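Local coordinates for lipoprotein (Actinomyces odontolyticus, PDB 3UP9) that holds selenomethionine in its cleft and probably binds methionine as the membrane-anchored substrate-binding lipoprotein of an uptake system, at residues Leu90-Asn95 against Phe168-Ile173; His86-Gly91 against Asn174-Gln179. One frame throughout, in Å; residues are numbered along the deposited sequence.

Contact 1. Residues Leu90-Asn95 against Phe168-Ile173; sequences LGVFSN and FDYAVI
Leu-90 turns its side chain against Val-172 and Ile-173 at the start of an antiparallel strand pair, 91-93 with 170-173, inside the five-stranded mixed sheet of one lobe of this periplasmic-binding-protein fold. Its CG, anti to the backbone N (chi1 -168°), is carried toward the partner strand; from there Leu-90 CD2 rests 3.7 Å from Val-172 CG1, the two side chains crossing at about a right angle, while CD1 lies against the carbonyl carbon of Ile-173. At Gly-91 the carbonyl O accepts from Ile-173 N at 2.9 Å, and the residue's lack of a side chain matters, because a beta carbon would run into CE1 of the Phe-93 ring. Val-92 and Val-172 form the non-hydrogen-bonded pair. Their compact beta-branched side chains, which suit an extended backbone, share a face of the sheet that helix 115-127 covers through Ala-121, Leu-124 and Leu-125, and Val-92 CG1 also meets Tyr-170 CD2. Phe-93 pairs with Ala-171 through two backbone bonds, Phe-93 N to Ala-171 O and Ala-171 N to Phe-93 O. Its ring stays on the Gly-91 side of the sheet and sets CD1 3.6 Å from Ile-173 CB, with the carbonyl oxygens of Ala-171 and Ile-173 at the ring edge; the small Ala-171 and the branched Ile-173 pack against helix 161-164 on this same face. Ser-94 closes the pair just past the strand. Its CB rests 3.8 Å from Tyr-170 CD2, at an oblique approach to a ring whose hydroxyl is bonded to Ser-99 O. Short and polar, Ser-94 extends OG anti to its own N (chi1 168°), where the hydroxyl also receives the backbone N-H groups of Lys-96 and His-97 and donates to Asp-169 O at 2.7 Å.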
loop_
_atom_site.group_PDB
_atom_site.type_symbol
_atom_site.label_atom_id
_atom_site.label_comp_id
_atom_site.label_asym_id
_atom_site.label_seq_id
_atom_site.Cartn_x
_atom_site.Cartn_y
_atom_site.Cartn_z
ATOM N N LEU A 90 -6.440 -5.056 2.358
ATOM C CA LEU A 90 -5.908 -6.001 1.401
ATOM C C LEU A 90 -7.034 -6.917 0.984
ATOM O O LEU A 90 -7.893 -7.302 1.815
ATOM C CB LEU A 90 -4.742 -6.774 2.009
ATOM C CG LEU A 90 -3.864 -7.608 1.077
ATOM C CD1 LEU A 90 -3.163 -6.762 -0.024
ATOM C CD2 LEU A 90 -2.898 -8.425 1.938
ATOM N N GLY A 91 -7.075 -7.244 -0.303
ATOM C CA GLY A 91 -8.116 -8.125 -0.799
ATOM C C GLY A 91 -7.606 -9.317 -1.594
ATOM O O GLY A 91 -6.511 -9.307 -2.152
ATOM N N VAL A 92 -8.421 -10.355 -1.596
ATOM C CA VAL A 92 -8.314 -11.487 -2.479
ATOM C C VAL A 92 -9.263 -11.135 -3.599
ATOM O O VAL A 92 -10.428 -10.751 -3.363
ATOM C CB VAL A 92 -8.725 -12.805 -1.805
ATOM C CG1 VAL A 92 -8.624 -13.958 -2.815
ATOM C CG2 VAL A 92 -7.869 -13.053 -0.563
ATOM N N PHE A 93 -8.723 -11.195 -4.805
ATOM C CA PHE A 93 -9.449 -10.922 -6.006
ATOM C C PHE A 93 -9.395 -12.120 -6.897
ATOM O O PHE A 93 -8.544 -12.978 -6.741
ATOM C CB PHE A 93 -8.823 -9.697 -6.704
ATOM C CG PHE A 93 -8.918 -8.433 -5.886
ATOM C CD1 PHE A 93 -7.953 -8.111 -4.941
ATOM C CD2 PHE A 93 -9.994 -7.580 -6.035
ATOM C CE1 PHE A 93 -8.042 -6.940 -4.191
ATOM C CE2 PHE A 93 -10.090 -6.410 -5.282
ATOM C CZ PHE A 93 -9.098 -6.081 -4.385
ATOM N N SER A 94 -10.317 -12.166 -7.847
ATOM C CA SER A 94 -10.368 -13.227 -8.837
ATOM C C SER A 94 -11.212 -12.768 -10.030
ATOM O O SER A 94 -12.138 -12.007 -9.877
ATOM C CB SER A 94 -10.973 -14.479 -8.175
ATOM O OG SER A 94 -11.337 -15.492 -9.073
ATOM N N ASN A 95 -10.877 -13.260 -11.218
ATOM C CA ASN A 95 -11.778 -13.189 -12.358
ATOM C C ASN A 95 -12.445 -14.526 -12.695
ATOM O O ASN A 95 -13.206 -14.583 -13.674
ATOM C CB ASN A 95 -11.061 -12.668 -13.601
ATOM C CG ASN A 95 -10.677 -11.222 -13.491
ATOM O OD1 ASN A 95 -11.236 -10.456 -12.709
ATOM N ND2 ASN A 95 -9.696 -10.851 -14.245
ATOM N N PHE A 168 -4.302 -17.110 -13.029
ATOM C CA PHE A 168 -4.457 -17.822 -11.778
ATOM C C PHE A 168 -5.938 -17.750 -11.260
ATOM O O PHE A 168 -6.717 -16.847 -11.572
ATOM C CB PHE A 168 -3.480 -17.232 -10.720
ATOM C CG PHE A 168 -2.015 -17.181 -11.147
ATOM C CD1 PHE A 168 -1.427 -18.230 -11.854
ATOM C CD2 PHE A 168 -1.212 -16.112 -10.781
ATOM C CE1 PHE A 168 -0.075 -18.182 -12.230
ATOM C CE2 PHE A 168 0.132 -16.051 -11.141
ATOM C CZ PHE A 168 0.713 -17.082 -11.869
ATOM N N ASP A 169 -6.293 -18.693 -10.405
ATOM C CA ASP A 169 -7.630 -18.754 -9.806
ATOM C C ASP A 169 -7.948 -17.518 -8.921
ATOM O O ASP A 169 -9.069 -17.019 -8.925
ATOM C CB ASP A 169 -7.753 -20.079 -9.022
ATOM C CG ASP A 169 -7.771 -21.329 -9.939
ATOM O OD1 ASP A 169 -8.799 -21.532 -10.631
ATOM O OD2 ASP A 169 -6.793 -22.115 -9.926
ATOM N N TYR A 170 -6.941 -17.031 -8.201
ATOM C CA TYR A 170 -7.074 -15.893 -7.295
ATOM C C TYR A 170 -5.778 -15.153 -7.294
ATOM O O TYR A 170 -4.762 -15.716 -7.668
ATOM C CB TYR A 170 -7.356 -16.323 -5.823
ATOM C CG TYR A 170 -8.538 -17.240 -5.682
ATOM C CD1 TYR A 170 -8.401 -18.596 -5.908
ATOM C CD2 TYR A 170 -9.769 -16.759 -5.411
ATOM C CE1 TYR A 170 -9.484 -19.440 -5.860
ATOM C CE2 TYR A 170 -10.854 -17.597 -5.339
ATOM C CZ TYR A 170 -10.727 -18.946 -5.568
ATOM O OH TYR A 170 -11.820 -19.820 -5.471
ATOM N N ALA A 171 -5.795 -13.909 -6.825
ATOM C CA ALA A 171 -4.522 -13.217 -6.490
ATOM C C ALA A 171 -4.757 -12.324 -5.285
ATOM O O ALA A 171 -5.857 -11.789 -5.160
ATOM C CB ALA A 171 -4.015 -12.410 -7.681
ATOM N N VAL A 172 -3.778 -12.192 -4.389
ATOM C CA VAL A 172 -3.885 -11.230 -3.261
ATOM C C VAL A 172 -3.271 -9.901 -3.694
ATOM O O VAL A 172 -2.143 -9.872 -4.143
ATOM C CB VAL A 172 -3.242 -11.762 -1.943
ATOM C CG1 VAL A 172 -3.599 -10.845 -0.772
ATOM C CG2 VAL A 172 -3.718 -13.226 -1.677
ATOM N N ILE A 173 -4.016 -8.796 -3.560
ATOM C CA ILE A 173 -3.655 -7.567 -4.220
ATOM C C ILE A 173 -3.864 -6.335 -3.329
ATOM O O ILE A 173 -4.988 -6.014 -2.985
ATOM C CB ILE A 173 -4.441 -7.336 -5.526
ATOM C CG1 ILE A 173 -4.493 -8.591 -6.428
ATOM C CG2 ILE A 173 -3.848 -6.138 -6.286
ATOM C CD1 ILE A 173 -5.048 -8.333 -7.852
HETATM O O HOH W 1 -8.639 -14.958 -11.526
#

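Contact 2. Residues His86-Gly91 against Asn174-Gln179; sequences HLEPLG and NGNFAQ. With MSE (selenomethionine), chain B.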
loop_
_atom_site.group_PDB
_atom_site.type_symbol
_atom_site.label_atom_id
_atom_site.label_comp_id
_atom_site.label_asym_id
_atom_site.label_seq_id
_atom_site.Cartn_x
_atom_site.Cartn_y
_atom_site.Cartn_z
ATOM N N HIS A 86 -3.980 6.845 5.890
ATOM C CA HIS A 86 -5.057 5.983 5.518
ATOM C C HIS A 86 -4.612 4.541 5.445
ATOM O O HIS A 86 -3.428 4.248 5.360
ATOM C CB HIS A 86 -5.604 6.381 4.165
ATOM C CG HIS A 86 -4.659 6.107 3.024
ATOM N ND1 HIS A 86 -3.810 7.019 2.571
ATOM C CD2 HIS A 86 -4.458 4.974 2.265
ATOM C CE1 HIS A 86 -3.086 6.496 1.563
ATOM N NE2 HIS A 86 -3.498 5.250 1.371
ATOM N N LEU A 87 -5.611 3.659 5.517
ATOM C CA LEU A 87 -5.495 2.256 5.348
ATOM C C LEU A 87 -6.156 1.853 4.029
ATOM O O LEU A 87 -7.216 2.400 3.654
ATOM C CB LEU A 87 -6.230 1.581 6.527
ATOM C CG LEU A 87 -6.351 0.077 6.579
ATOM C CD1 LEU A 87 -4.962 -0.449 6.939
ATOM C CD2 LEU A 87 -7.418 -0.308 7.625
ATOM N N GLU A 88 -5.518 0.911 3.333
ATOM C CA GLU A 88 -6.083 0.229 2.162
ATOM C C GLU A 88 -6.256 -1.241 2.492
ATOM O O GLU A 88 -5.262 -1.971 2.434
ATOM C CB GLU A 88 -5.137 0.321 0.959
ATOM C CG GLU A 88 -5.062 1.650 0.230
ATOM C CD GLU A 88 -3.708 1.849 -0.443
ATOM O OE1 GLU A 88 -3.176 0.881 -1.027
ATOM O OE2 GLU A 88 -3.134 2.961 -0.363
ATOM N N PRO A 89 -7.490 -1.689 2.853
ATOM C CA PRO A 89 -7.671 -3.078 3.122
ATOM C C PRO A 89 -7.161 -4.006 1.974
ATOM O O PRO A 89 -7.386 -3.753 0.778
ATOM C CB PRO A 89 -9.196 -3.192 3.344
ATOM C CG PRO A 89 -9.632 -1.837 3.804
ATOM C CD PRO A 89 -8.773 -0.957 2.960
ATOM N N LEU A 90 -6.440 -5.056 2.358
ATOM C CA LEU A 90 -5.908 -6.001 1.401
ATOM C C LEU A 90 -7.034 -6.917 0.984
ATOM O O LEU A 90 -7.893 -7.302 1.815
ATOM C CB LEU A 90 -4.742 -6.774 2.009
ATOM C CG LEU A 90 -3.864 -7.608 1.077
ATOM C CD1 LEU A 90 -3.163 -6.762 -0.024
ATOM C CD2 LEU A 90 -2.898 -8.425 1.938
ATOM N N GLY A 91 -7.075 -7.244 -0.303
ATOM C CA GLY A 91 -8.116 -8.125 -0.799
ATOM C C GLY A 91 -7.606 -9.317 -1.594
ATOM O O GLY A 91 -6.511 -9.307 -2.152
ATOM N N ASN A 174 -2.776 -5.592 -3.053
ATOM C CA ASN A 174 -2.822 -4.331 -2.329
ATOM C C ASN A 174 -3.703 -3.326 -3.027
ATOM O O ASN A 174 -3.755 -3.260 -4.304
ATOM C CB ASN A 174 -1.397 -3.751 -2.180
ATOM C CG ASN A 174 -0.448 -4.669 -1.391
ATOM O OD1 ASN A 174 0.016 -5.710 -1.885
ATOM N ND2 ASN A 174 -0.165 -4.281 -0.167
ATOM N N GLY A 175 -4.367 -2.496 -2.226
ATOM C CA GLY A 175 -5.280 -1.451 -2.755
ATOM C C GLY A 175 -4.791 -0.618 -3.926
ATOM O O GLY A 175 -5.474 -0.549 -4.937
ATOM N N ASN A 176 -3.600 -0.023 -3.817
ATOM C CA ASN A 176 -3.034 0.801 -4.877
ATOM C C ASN A 176 -3.029 0.091 -6.212
ATOM O O ASN A 176 -3.299 0.731 -7.191
ATOM C CB ASN A 176 -1.619 1.342 -4.559
ATOM C CG ASN A 176 -0.562 0.256 -4.474
ATOM O OD1 ASN A 176 -0.531 -0.521 -3.514
ATOM N ND2 ASN A 176 0.310 0.193 -5.472
ATOM N N PHE A 177 -2.723 -1.215 -6.223
ATOM C CA PHE A 177 -2.689 -2.043 -7.448
ATOM C C PHE A 177 -4.129 -2.379 -7.950
ATOM O O PHE A 177 -4.400 -2.333 -9.164
ATOM C CB PHE A 177 -1.842 -3.344 -7.266
ATOM C CG PHE A 177 -0.377 -3.097 -7.043
ATOM C CD1 PHE A 177 0.360 -2.321 -7.963
ATOM C CD2 PHE A 177 0.292 -3.669 -5.931
ATOM C CE1 PHE A 177 1.709 -2.054 -7.744
ATOM C CE2 PHE A 177 1.624 -3.423 -5.733
ATOM C CZ PHE A 177 2.350 -2.609 -6.639
ATOM N N ALA A 178 -5.026 -2.689 -7.007
ATOM C CA ALA A 178 -6.429 -2.933 -7.299
ATOM C C ALA A 178 -6.991 -1.672 -7.955
ATOM O O ALA A 178 -7.724 -1.773 -8.896
ATOM C CB ALA A 178 -7.226 -3.299 -6.030
ATOM N N GLN A 179 -6.604 -0.506 -7.449
ATOM C CA GLN A 179 -7.069 0.783 -7.963
ATOM C C GLN A 179 -6.652 0.968 -9.415
ATOM O O GLN A 179 -7.481 1.298 -10.249
ATOM C CB GLN A 179 -6.552 1.938 -7.126
ATOM C CG GLN A 179 -7.147 2.118 -5.718
ATOM C CD GLN A 179 -8.437 2.910 -5.710
ATOM O OE1 GLN A 179 -8.444 4.108 -6.019
ATOM N NE2 GLN A 179 -9.548 2.228 -5.418
HETATM N N MSE B 300 -0.585 1.254 -0.710
HETATM C CA MSE B 300 -0.167 -0.065 -0.189
HETATM C C MSE B 300 -1.016 -0.551 0.961
HETATM O O MSE B 300 -1.495 0.280 1.779
HETATM O OXT MSE B 300 -1.192 -1.777 1.044
HETATM C CB MSE B 300 1.267 -0.008 0.271
HETATM C CG MSE B 300 1.855 -1.385 0.712
HETATM SE SE MSE B 300 3.669 -1.177 1.295
HETATM C CE MSE B 300 4.564 -0.322 -0.278
HETATM O O HOH W 2 -3.724 -2.923 0.557
#
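In the interlobe cleft of the binding-protein fold, the Glu-88 carboxylate is approached at OE1 by Asn-176 N from above its plane, 52° out, and at OE2 by the His-86 ring, whose NE2 donates at 2.9 Å from within the ring plane to the anti lone pair. The Glu-88 CG methylene lies at that ring's edge. Asn-176 ND2 sits 3.4 Å above the centre of one face of its neighbour, the Phe-177 ring. Glu-88, Asn-174 and Asn-176 line the amino and carboxylate end of the selenomethionine, with His-86 as second shell. Glu-88 CG lies anti to its carbonyl carbon (chi1 -75°), and the chain extends beyond it to bring OE1 2.6 Å from the ligand's ammonium N, which it accepts along with Asn-176 N. His-86 and the helix N-terminus would probably favour the charged carboxylate. A glutamine in place of Glu-88 would probably leave the ligand's ammonium without its opposite charge and weaken the tie to His-86. Gly-175 suits its place because a beta carbon would clash with Glu-88 CB. Asn-174 stands at the N-cap position, but its side chain makes no capping bond; CG packs 3.7 Å from Leu-90 CD1 and ND2 goes to the ligand's OXT, nearly straight at 174°. Arg-120 and Asn-202 also bind the ligand. One water donates to Glu-88 O and OXT and accepts from Gly-175 N at 2.9 Å.

In the fold
Contacts 1 and 2 lie with their centres about 12 Å apart and use two runs of chain, both leading between the five-stranded sheet and the ligand cleft. In the first, strand 86-87, which belongs to the seven-stranded sheet, is followed by strand 91-93 of the five-stranded one; Leu-90 and Gly-91 are common to both contacts. This run thus crosses from one lobe's sheet to the other past the cleft. In the second, strand 170-173 delivers Asn-174 and the start of helix 175-180 to the ligand. The contacts also touch: Phe-93 CZ packs 3.7 Å from Ala-178 CB. The pocket is thus built where the chain leaves a sheet, as in the binding-protein fold.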